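PDB 5Z6P: B-agarase from Agarivorans gilvus, which probably hydrolyses beta-glycosidic linkages of agar or agarose, as a glycoside hydrolase of family 50. Local coordinates for residues S240-E243 / L244-T248; K249-L252 / T253-K257; D412-A415 / K416-V420. All blocks are in the same frame, centred on the assembly; numbering follows the deposited sequence.

Overall arrangement
All three contacts are local ones within two helices on the same side of the chain's centre. Interactions 1 and 2 follow one another on helix 241-255, the first at its N-terminal start and the second over its last turns, with centres about 14 Å apart. Interaction 3 comes later in sequence, at the start of helix 413-428, with its centre about 15 Å from that of interaction 2 and about 17 Å from that of interaction 1. Interactions 2 and 3 touch through Leu252, Leu255 and Val420, where the two helices pack; interactions 1 and 3 do not touch. Helix 397-406 borders interactions 1 and 3, so three helices meet in this outer region.

Interaction 1 (S240-E243 / L244-T248); sequences SEQE and LAEVT
Leu244 N donates to Ser240 O at 2.8 Å, and Ala245, Glu246 and Val247 repeat the i to i-4 pattern on Glu241, Gln242 and Glu243 as helix 241-255 begins. Ser240 stands at the N-cap: its OG accepts from Glu243 N at 3.1 Å in a nearly straight bond of 171°, satisfying an amide that precedes the regular pattern. Glu243 turns its own carboxylate back to His239, just before the helix.

The side chains of Gln242 and Glu246, one turn apart, lie nearly perpendicular. The glutamine chain bends at chi2 (49°), which brings NE2 to 3.7 Å from Glu246 OE2 and 3.9 Å from Glu246 CG, a loose polar approach with the amide turned 42° from the carboxylate. Val247, four residues after Glu243, sets CG2 3.4 Å from Glu243 O. Thr248 folds its hydroxyl back onto Leu244 O, with OG1 donating at 2.8 Å, while Thr248 N reaches the same oxygen from the opposite face of the carbonyl plane. Leu244 itself packs on Arg404 and Lys405 of helix 397-406. Glu241 pairs with Arg225, and the acidic groups of this first turn probably interact favourably with the positive end of the helix dipole.

Interaction 2 (K249-L252 / T253-K257); sequences KAEL and TELAK
Thr253 bonds twice to Lys249 O, and with this the last turns of helix 241-255 carry on the alpha-helical i to i-4 pattern, here reinforced by a side chain. With OG1 placed beside its backbone N (chi1 -67°), the hydroxyl donates back to Lys249 O at 3.1 Å, while Thr253 N approaches that oxygen from the other face of the carbonyl plane.

Glu254 continues the pattern through N to Ala250 O, and its CB sits 3.3 Å from Glu251 O. Leu255 follows: its N donates to Glu251 O at 2.8 Å, and its side chain crosses that of Glu251 obliquely, CD1 coming to 3.7 Å from Glu251 OE2. That carboxylate is gripped from the neighbouring helix 413-428, where Arg424 forms a salt bridge with it, so the leucine methyl lies beside a charge that already has its partner. Leu255 CD1 also meets Leu252 CD2 loosely, and both leucines pack on Val420 of that helix.

At Ala256 the pattern slackens, its N giving Leu252 O only a weak bond with an angle of 130°. Lys257, extended beyond CG, reaches back across to Glu254 and forms a salt bridge there, the hydrogen bond from its NZ to Glu254 OE1 being weak at 3.4 Å.

Interaction 3 (D412-A415 / K416-V420); sequences DYMA and KWRDV
Met414 and Arg418, a turn apart, are joined first by the backbone: Arg418 N donates to Met414 O at 3.0 Å. The same pattern takes Lys416 to Asp412, Trp417 to Tyr413 and Asp419 to Ala415.

A second group of polar contacts belongs to Asp412. Its OD1 accepts from Ala415 N at 3.1 Å, the amide standing well above the carboxylate plane, 65° out of it, and this bond makes Asp412 the N-cap of helix 413-428. Separately, a water donates to the same oxygen and accepts from Arg418 NH2, lying in plane at the edge of the guanidinium. The arginine one and a half turns further on is in this way tied to the cap through solvent, its NH1 staying 5.0 Å from Asp412 OD1 without a direct ion pair.

One face of the guanidinium covers Met414 O, which sits over its centre, 3.7 Å above the plane. With CG beside the backbone N (chi1 -77°) and an intermediate chi3 of -141°, the Arg418 chain runs back along the helix. Its NH2 meets Met414 CB at 3.5 Å, and NH1 comes to 3.3 Å from Ala415 CA. Beyond the segments, Glu440 and Phe441 touch this arginine.

The apolar contact joins Met414 to Trp417. The two side chains run alongside each other in the same direction, and turns at chi2 and chi3 of the methionine carry CE to 3.6 Å from Trp417 CE3. Leu310 touches the methionine, Leu402 and Tyr717 pack on the indole, and Trp417 NE1 is hydrogen-bonded to Tyr398 OH of helix 397-406.

Interaction 1 (S240-E243 / L244-T248)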
ATOM      1  N   SER A 240     -23.963 -20.992  -3.396  1.00 23.75           N
ATOM      2  CA  SER A 240     -24.002 -22.383  -2.965  1.00 26.81           C
ATOM      3  C   SER A 240     -22.832 -23.165  -3.532  1.00 25.50           C
ATOM      4  O   SER A 240     -22.190 -22.719  -4.479  1.00 24.33           O
ATOM      5  CB  SER A 240     -25.314 -23.041  -3.402  1.00 26.66           C
ATOM      6  OG  SER A 240     -25.316 -23.223  -4.803  1.00 26.66           O
ATOM      7  N   GLU A 241     -22.580 -24.344  -2.969  1.00 24.11           N
ATOM      8  CA  GLU A 241     -21.502 -25.188  -3.464  1.00 25.50           C
ATOM      9  C   GLU A 241     -21.776 -25.590  -4.894  1.00 25.69           C
ATOM     10  O   GLU A 241     -20.852 -25.813  -5.666  1.00 27.10           O
ATOM     11  CB  GLU A 241     -21.324 -26.433  -2.599  1.00 25.81           C
ATOM     12  CG  GLU A 241     -20.725 -26.167  -1.233  1.00 23.95           C
ATOM     13  CD  GLU A 241     -21.748 -25.723  -0.235  1.00 24.88           C
ATOM     14  OE1 GLU A 241     -22.900 -25.429  -0.648  1.00 32.27           O
ATOM     15  OE2 GLU A 241     -21.408 -25.675   0.965  1.00 25.16           O
ATOM     16  N   GLN A 242     -23.060 -25.680  -5.235  1.00 29.39           N
ATOM     17  CA  GLN A 242     -23.470 -26.065  -6.576  1.00 29.36           C
ATOM     18  C   GLN A 242     -23.127 -24.970  -7.574  1.00 25.18           C
ATOM     19  O   GLN A 242     -22.560 -25.247  -8.631  1.00 28.76           O
ATOM     20  CB  GLN A 242     -24.970 -26.377  -6.624  1.00 32.79           C
ATOM     21  CG  GLN A 242     -25.464 -26.841  -7.988  1.00 40.46           C
ATOM     22  CD  GLN A 242     -24.603 -27.942  -8.602  1.00 43.56           C
ATOM     23  OE1 GLN A 242     -24.099 -28.818  -7.902  1.00 46.99           O
ATOM     24  NE2 GLN A 242     -24.437 -27.897  -9.919  1.00 44.07           N
ATOM     25  N   GLU A 243     -23.475 -23.733  -7.231  1.00 25.48           N
ATOM     26  CA  GLU A 243     -23.127 -22.591  -8.063  1.00 25.70           C
ATOM     27  C   GLU A 243     -21.612 -22.442  -8.109  1.00 23.47           C
ATOM     28  O   GLU A 243     -21.037 -22.153  -9.153  1.00 25.20           O
ATOM     29  CB  GLU A 243     -23.779 -21.299  -7.558  1.00 22.84           C
ATOM     30  CG  GLU A 243     -23.717 -20.186  -8.605  1.00 26.62           C
ATOM     31  CD  GLU A 243     -24.247 -18.854  -8.128  1.00 23.19           C
ATOM     32  OE1 GLU A 243     -24.562 -18.012  -8.985  1.00 36.21           O
ATOM     33  OE2 GLU A 243     -24.345 -18.627  -6.915  1.00 27.23           O
ATOM     34  N   LEU A 244     -20.967 -22.671  -6.972  1.00 25.32           N
ATOM     35  CA  LEU A 244     -19.515 -22.695  -6.929  1.00 22.13           C
ATOM     36  C   LEU A 244     -18.941 -23.692  -7.945  1.00 22.41           C
ATOM     37  O   LEU A 244     -17.981 -23.374  -8.634  1.00 23.48           O
ATOM     38  CB  LEU A 244     -19.030 -23.018  -5.513  1.00 20.63           C
ATOM     39  CG  LEU A 244     -17.525 -23.049  -5.255  1.00 20.41           C
ATOM     40  CD1 LEU A 244     -16.885 -21.760  -5.746  1.00 19.44           C
ATOM     41  CD2 LEU A 244     -17.266 -23.254  -3.788  1.00 19.55           C
ATOM     42  N   ALA A 245     -19.543 -24.871  -8.074  1.00 21.10           N
ATOM     43  CA  ALA A 245     -19.021 -25.875  -9.007  1.00 21.68           C
ATOM     44  C   ALA A 245     -19.295 -25.524 -10.465  1.00 21.24           C
ATOM     45  O   ALA A 245     -18.488 -25.829 -11.329  1.00 25.85           O
ATOM     46  CB  ALA A 245     -19.588 -27.252  -8.690  1.00 27.54           C
ATOM     47  N   GLU A 246     -20.440 -24.904 -10.727  1.00 23.03           N
ATOM     48  CA  GLU A 246     -20.800 -24.434 -12.065  1.00 24.76           C
ATOM     49  C   GLU A 246     -19.824 -23.378 -12.577  1.00 21.25           C
ATOM     50  O   GLU A 246     -19.322 -23.454 -13.700  1.00 20.09           O
ATOM     51  CB  GLU A 246     -22.206 -23.833 -12.061  1.00 24.70           C
ATOM     52  CG  GLU A 246     -23.364 -24.825 -12.081  1.00 34.40           C
ATOM     53  CD  GLU A 246     -24.714 -24.127 -11.945  1.00 42.32           C
ATOM     54  OE1 GLU A 246     -24.952 -23.135 -12.672  1.00 44.99           O
ATOM     55  OE2 GLU A 246     -25.538 -24.564 -11.111  1.00 44.91           O
ATOM     56  N   VAL A 247     -19.596 -22.376 -11.739  1.00 23.24           N
ATOM     57  CA  VAL A 247     -18.734 -21.262 -12.072  1.00 17.61           C
ATOM     58  C   VAL A 247     -17.308 -21.750 -12.269  1.00 21.17           C
ATOM     59  O   VAL A 247     -16.633 -21.368 -13.225  1.00 24.24           O
ATOM     60  CB  VAL A 247     -18.815 -20.175 -10.987  1.00 22.06           C
ATOM     61  CG1 VAL A 247     -17.695 -19.153 -11.147  1.00 20.34           C
ATOM     62  CG2 VAL A 247     -20.185 -19.500 -11.043  1.00 18.96           C
ATOM     63  N   THR A 248     -16.861 -22.632 -11.388  1.00 24.20           N
ATOM     64  CA  THR A 248     -15.538 -23.225 -11.516  1.00 18.20           C
ATOM     65  C   THR A 248     -15.385 -23.988 -12.829  1.00 24.08           C
ATOM     66  O   THR A 248     -14.418 -23.790 -13.560  1.00 20.69           O
ATOM     67  CB  THR A 248     -15.249 -24.178 -10.362  1.00 19.60           C
ATOM     68  OG1 THR A 248     -15.240 -23.439  -9.143  1.00 22.47           O
ATOM     69  CG2 THR A 248     -13.907 -24.864 -10.565  1.00 21.15           C
TER

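Interaction 2 (K249-L252 / T253-K257)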
ATOM      1  N   LYS A 249     -16.341 -24.865 -13.118  1.00 23.34           N
ATOM      2  CA  LYS A 249     -16.339 -25.620 -14.370  1.00 21.38           C
ATOM      3  C   LYS A 249     -16.286 -24.676 -15.566  1.00 19.70           C
ATOM      4  O   LYS A 249     -15.541 -24.905 -16.498  1.00 22.52           O
ATOM      5  CB  LYS A 249     -17.577 -26.521 -14.467  1.00 25.22           C
ATOM      6  CG  LYS A 249     -17.634 -27.384 -15.710  1.00 28.04           C
ATOM      7  CD  LYS A 249     -18.822 -28.333 -15.651  1.00 32.06           C
ATOM      8  CE  LYS A 249     -18.864 -29.267 -16.854  1.00 40.29           C
ATOM      9  NZ  LYS A 249     -17.638 -30.122 -16.955  1.00 40.92           N
ATOM     10  N   ALA A 250     -17.061 -23.602 -15.509  1.00 20.62           N
ATOM     11  CA  ALA A 250     -17.092 -22.612 -16.581  1.00 21.81           C
ATOM     12  C   ALA A 250     -15.725 -21.923 -16.771  1.00 24.53           C
ATOM     13  O   ALA A 250     -15.238 -21.808 -17.892  1.00 22.85           O
ATOM     14  CB  ALA A 250     -18.169 -21.585 -16.315  1.00 16.21           C
ATOM     15  N   GLU A 251     -15.110 -21.471 -15.681  1.00 22.70           N
ATOM     16  CA  GLU A 251     -13.810 -20.827 -15.797  1.00 20.14           C
ATOM     17  C   GLU A 251     -12.782 -21.794 -16.347  1.00 21.56           C
ATOM     18  O   GLU A 251     -12.020 -21.437 -17.236  1.00 21.74           O
ATOM     19  CB  GLU A 251     -13.310 -20.268 -14.458  1.00 20.27           C
ATOM     20  CG  GLU A 251     -12.012 -19.493 -14.652  1.00 20.34           C
ATOM     21  CD  GLU A 251     -11.274 -19.129 -13.363  1.00 22.21           C
ATOM     22  OE1 GLU A 251     -11.758 -19.449 -12.260  1.00 22.82           O
ATOM     23  OE2 GLU A 251     -10.182 -18.531 -13.472  1.00 19.36           O
ATOM     24  N   LEU A 252     -12.766 -23.018 -15.823  1.00 18.15           N
ATOM     25  CA  LEU A 252     -11.814 -24.021 -16.277  1.00 18.63           C
ATOM     26  C   LEU A 252     -11.921 -24.289 -17.775  1.00 23.70           C
ATOM     27  O   LEU A 252     -10.919 -24.536 -18.438  1.00 23.86           O
ATOM     28  CB  LEU A 252     -11.995 -25.324 -15.499  1.00 24.34           C
ATOM     29  CG  LEU A 252     -11.538 -25.251 -14.038  1.00 24.11           C
ATOM     30  CD1 LEU A 252     -11.651 -26.609 -13.362  1.00 23.13           C
ATOM     31  CD2 LEU A 252     -10.116 -24.737 -13.954  1.00 20.81           C
ATOM     32  N   THR A 253     -13.140 -24.223 -18.299  1.00 24.27           N
ATOM     33  CA  THR A 253     -13.372 -24.396 -19.725  1.00 24.69           C
ATOM     34  C   THR A 253     -12.807 -23.203 -20.486  1.00 21.50           C
ATOM     35  O   THR A 253     -12.131 -23.365 -21.487  1.00 25.38           O
ATOM     36  CB  THR A 253     -14.876 -24.571 -20.021  1.00 23.66           C
ATOM     37  OG1 THR A 253     -15.309 -25.810 -19.458  1.00 27.17           O
ATOM     38  CG2 THR A 253     -15.153 -24.575 -21.516  1.00 20.79           C
ATOM     39  N   GLU A 254     -13.071 -22.004 -19.979  1.00 24.69           N
ATOM     40  CA  GLU A 254     -12.503 -20.787 -20.544  1.00 24.30           C
ATOM     41  C   GLU A 254     -10.967 -20.832 -20.559  1.00 23.58           C
ATOM     42  O   GLU A 254     -10.336 -20.511 -21.566  1.00 27.44           O
ATOM     43  CB  GLU A 254     -13.016 -19.577 -19.761  1.00 24.37           C
ATOM     44  CG  GLU A 254     -12.474 -18.238 -20.195  1.00 30.59           C
ATOM     45  CD  GLU A 254     -13.069 -17.743 -21.500  1.00 38.16           C
ATOM     46  OE1 GLU A 254     -14.055 -18.349 -21.977  1.00 40.08           O
ATOM     47  OE2 GLU A 254     -12.544 -16.747 -22.050  1.00 36.93           O
ATOM     48  N   LEU A 255     -10.368 -21.255 -19.454  1.00 22.66           N
ATOM     49  CA  LEU A 255      -8.906 -21.339 -19.355  1.00 23.36           C
ATOM     50  C   LEU A 255      -8.323 -22.358 -20.327  1.00 23.93           C
ATOM     51  O   LEU A 255      -7.165 -22.255 -20.714  1.00 21.57           O
ATOM     52  CB  LEU A 255      -8.480 -21.675 -17.924  1.00 21.27           C
ATOM     53  CG  LEU A 255      -8.637 -20.539 -16.909  1.00 20.15           C
ATOM     54  CD1 LEU A 255      -8.351 -21.025 -15.524  1.00 16.28           C
ATOM     55  CD2 LEU A 255      -7.706 -19.392 -17.278  1.00 15.97           C
ATOM     56  N   ALA A 256      -9.139 -23.321 -20.751  1.00 26.14           N
ATOM     57  CA  ALA A 256      -8.705 -24.312 -21.744  1.00 24.20           C
ATOM     58  C   ALA A 256      -8.366 -23.680 -23.105  1.00 22.41           C
ATOM     59  O   ALA A 256      -7.732 -24.311 -23.938  1.00 27.83           O
ATOM     60  CB  ALA A 256      -9.771 -25.396 -21.915  1.00 22.93           C
ATOM     61  N   LYS A 257      -8.767 -22.432 -23.313  1.00 24.50           N
ATOM     62  CA  LYS A 257      -8.430 -21.695 -24.530  1.00 24.02           C
ATOM     63  C   LYS A 257      -6.948 -21.325 -24.625  1.00 27.13           C
ATOM     64  O   LYS A 257      -6.498 -20.817 -25.644  1.00 28.40           O
ATOM     65  CB  LYS A 257      -9.278 -20.431 -24.632  1.00 23.29           C
ATOM     66  CG  LYS A 257     -10.763 -20.731 -24.770  1.00 31.33           C
ATOM     67  CD  LYS A 257     -11.598 -19.475 -24.906  1.00 28.34           C
ATOM     68  CE  LYS A 257     -13.036 -19.835 -25.239  1.00 31.89           C
ATOM     69  NZ  LYS A 257     -13.868 -18.633 -25.405  1.00 38.18           N
TER

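Interaction 3 (D412-A415 / K416-V420)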
ATOM      1  N   ASP A 412      -5.983 -33.364  -4.374  1.00 26.80           N
ATOM      2  CA  ASP A 412      -4.996 -32.383  -3.916  1.00 25.11           C
ATOM      3  C   ASP A 412      -5.374 -30.974  -4.397  1.00 23.52           C
ATOM      4  O   ASP A 412      -4.904 -30.524  -5.447  1.00 23.55           O
ATOM      5  CB  ASP A 412      -3.601 -32.776  -4.428  1.00 22.67           C
ATOM      6  CG  ASP A 412      -2.484 -31.897  -3.879  1.00 24.38           C
ATOM      7  OD1 ASP A 412      -2.754 -30.818  -3.316  1.00 25.66           O
ATOM      8  OD2 ASP A 412      -1.312 -32.302  -4.026  1.00 25.72           O
ATOM      9  N   TYR A 413      -6.207 -30.283  -3.624  1.00 21.56           N
ATOM     10  CA  TYR A 413      -6.744 -29.004  -4.059  1.00 21.82           C
ATOM     11  C   TYR A 413      -5.670 -27.903  -4.133  1.00 22.55           C
ATOM     12  O   TYR A 413      -5.786 -26.962  -4.921  1.00 21.21           O
ATOM     13  CB  TYR A 413      -7.892 -28.568  -3.144  1.00 20.03           C
ATOM     14  CG  TYR A 413      -7.585 -28.600  -1.662  1.00 21.70           C
ATOM     15  CD1 TYR A 413      -7.009 -27.506  -1.032  1.00 20.23           C
ATOM     16  CD2 TYR A 413      -7.894 -29.714  -0.889  1.00 20.35           C
ATOM     17  CE1 TYR A 413      -6.730 -27.524   0.323  1.00 18.49           C
ATOM     18  CE2 TYR A 413      -7.622 -29.746   0.466  1.00 19.97           C
ATOM     19  CZ  TYR A 413      -7.041 -28.651   1.069  1.00 21.51           C
ATOM     20  OH  TYR A 413      -6.776 -28.678   2.420  1.00 23.39           O
ATOM     21  N   MET A 414      -4.630 -28.019  -3.326  1.00 18.70           N
ATOM     22  CA  MET A 414      -3.574 -27.015  -3.378  1.00 22.85           C
ATOM     23  C   MET A 414      -2.812 -27.115  -4.688  1.00 20.36           C
ATOM     24  O   MET A 414      -2.486 -26.100  -5.290  1.00 20.54           O
ATOM     25  CB  MET A 414      -2.638 -27.145  -2.190  1.00 20.59           C
ATOM     26  CG  MET A 414      -3.275 -26.689  -0.890  1.00 20.83           C
ATOM     27  SD  MET A 414      -4.055 -25.060  -0.969  1.00 23.27           S
ATOM     28  CE  MET A 414      -2.660 -24.046  -1.490  1.00 21.79           C
ATOM     29  N   ALA A 415      -2.573 -28.339  -5.139  1.00 21.66           N
ATOM     30  CA  ALA A 415      -1.876 -28.567  -6.395  1.00 20.94           C
ATOM     31  C   ALA A 415      -2.725 -28.078  -7.559  1.00 21.89           C
ATOM     32  O   ALA A 415      -2.217 -27.568  -8.540  1.00 23.55           O
ATOM     33  CB  ALA A 415      -1.543 -30.035  -6.568  1.00 21.63           C
ATOM     34  N   LYS A 416      -4.033 -28.237  -7.451  1.00 21.32           N
ATOM     35  CA  LYS A 416      -4.892 -27.788  -8.529  1.00 21.36           C
ATOM     36  C   LYS A 416      -4.906 -26.266  -8.542  1.00 18.65           C
ATOM     37  O   LYS A 416      -4.835 -25.648  -9.595  1.00 19.12           O
ATOM     38  CB  LYS A 416      -6.302 -28.357  -8.376  1.00 18.67           C
ATOM     39  CG  LYS A 416      -7.253 -27.988  -9.493  1.00 18.47           C
ATOM     40  CD  LYS A 416      -6.838 -28.591 -10.827  1.00 18.00           C
ATOM     41  CE  LYS A 416      -7.980 -28.481 -11.842  1.00 21.33           C
ATOM     42  NZ  LYS A 416      -7.613 -29.062 -13.158  1.00 30.08           N
ATOM     43  N   TRP A 417      -4.999 -25.672  -7.361  1.00 19.26           N
ATOM     44  CA  TRP A 417      -4.969 -24.223  -7.235  1.00 21.27           C
ATOM     45  C   TRP A 417      -3.708 -23.621  -7.876  1.00 17.82           C
ATOM     46  O   TRP A 417      -3.783 -22.631  -8.586  1.00 19.03           O
ATOM     47  CB  TRP A 417      -5.070 -23.809  -5.761  1.00 17.85           C
ATOM     48  CG  TRP A 417      -4.889 -22.337  -5.542  1.00 17.59           C
ATOM     49  CD1 TRP A 417      -5.786 -21.348  -5.812  1.00 16.13           C
ATOM     50  CD2 TRP A 417      -3.738 -21.693  -5.000  1.00 16.55           C
ATOM     51  NE1 TRP A 417      -5.267 -20.128  -5.475  1.00 16.40           N
ATOM     52  CE2 TRP A 417      -4.007 -20.309  -4.966  1.00 18.42           C
ATOM     53  CE3 TRP A 417      -2.509 -22.149  -4.524  1.00 15.48           C
ATOM     54  CZ2 TRP A 417      -3.090 -19.375  -4.493  1.00 17.21           C
ATOM     55  CZ3 TRP A 417      -1.588 -21.219  -4.058  1.00 18.23           C
ATOM     56  CH2 TRP A 417      -1.887 -19.847  -4.052  1.00 15.78           C
ATOM     57  N   ARG A 418      -2.556 -24.236  -7.629  1.00 21.46           N
ATOM     58  CA  ARG A 418      -1.314 -23.801  -8.247  1.00 18.95           C
ATOM     59  C   ARG A 418      -1.383 -23.860  -9.767  1.00 19.89           C
ATOM     60  O   ARG A 418      -0.985 -22.912 -10.435  1.00 17.40           O
ATOM     61  CB  ARG A 418      -0.131 -24.643  -7.755  1.00 20.71           C
ATOM     62  CG  ARG A 418       0.342 -24.283  -6.369  1.00 19.20           C
ATOM     63  CD  ARG A 418       1.502 -25.162  -5.916  1.00 20.12           C
ATOM     64  NE  ARG A 418       1.315 -25.461  -4.508  1.00 27.18           N
ATOM     65  CZ  ARG A 418       1.004 -26.655  -4.032  1.00 22.46           C
ATOM     66  NH1 ARG A 418       0.898 -27.689  -4.849  1.00 29.14           N
ATOM     67  NH2 ARG A 418       0.825 -26.811  -2.740  1.00 27.09           N
ATOM     68  N   ASP A 419      -1.867 -24.976 -10.307  1.00 20.30           N
ATOM     69  CA  ASP A 419      -1.989 -25.124 -11.751  1.00 21.35           C
ATOM     70  C   ASP A 419      -2.931 -24.089 -12.361  1.00 19.79           C
ATOM     71  O   ASP A 419      -2.599 -23.447 -13.354  1.00 19.99           O
ATOM     72  CB  ASP A 419      -2.464 -26.533 -12.121  1.00 25.06           C
ATOM     73  CG  ASP A 419      -1.368 -27.575 -11.989  1.00 25.83           C
ATOM     74  OD1 ASP A 419      -0.188 -27.193 -11.856  1.00 28.53           O
ATOM     75  OD2 ASP A 419      -1.689 -28.778 -12.020  1.00 32.86           O
ATOM     76  N   VAL A 420      -4.105 -23.929 -11.766  1.00 18.22           N
ATOM     77  CA  VAL A 420      -5.077 -22.974 -12.272  1.00 18.17           C
ATOM     78  C   VAL A 420      -4.576 -21.523 -12.167  1.00 19.71           C
ATOM     79  O   VAL A 420      -4.780 -20.730 -13.073  1.00 18.37           O
ATOM     80  CB  VAL A 420      -6.416 -23.122 -11.546  1.00 20.20           C
ATOM     81  CG1 VAL A 420      -7.342 -21.964 -11.876  1.00 18.21           C
ATOM     82  CG2 VAL A 420      -7.047 -24.448 -11.928  1.00 21.45           C
TER
HETATM   83  O   HOH W   1       0.156 -29.863  -2.646  1.00 26.38           O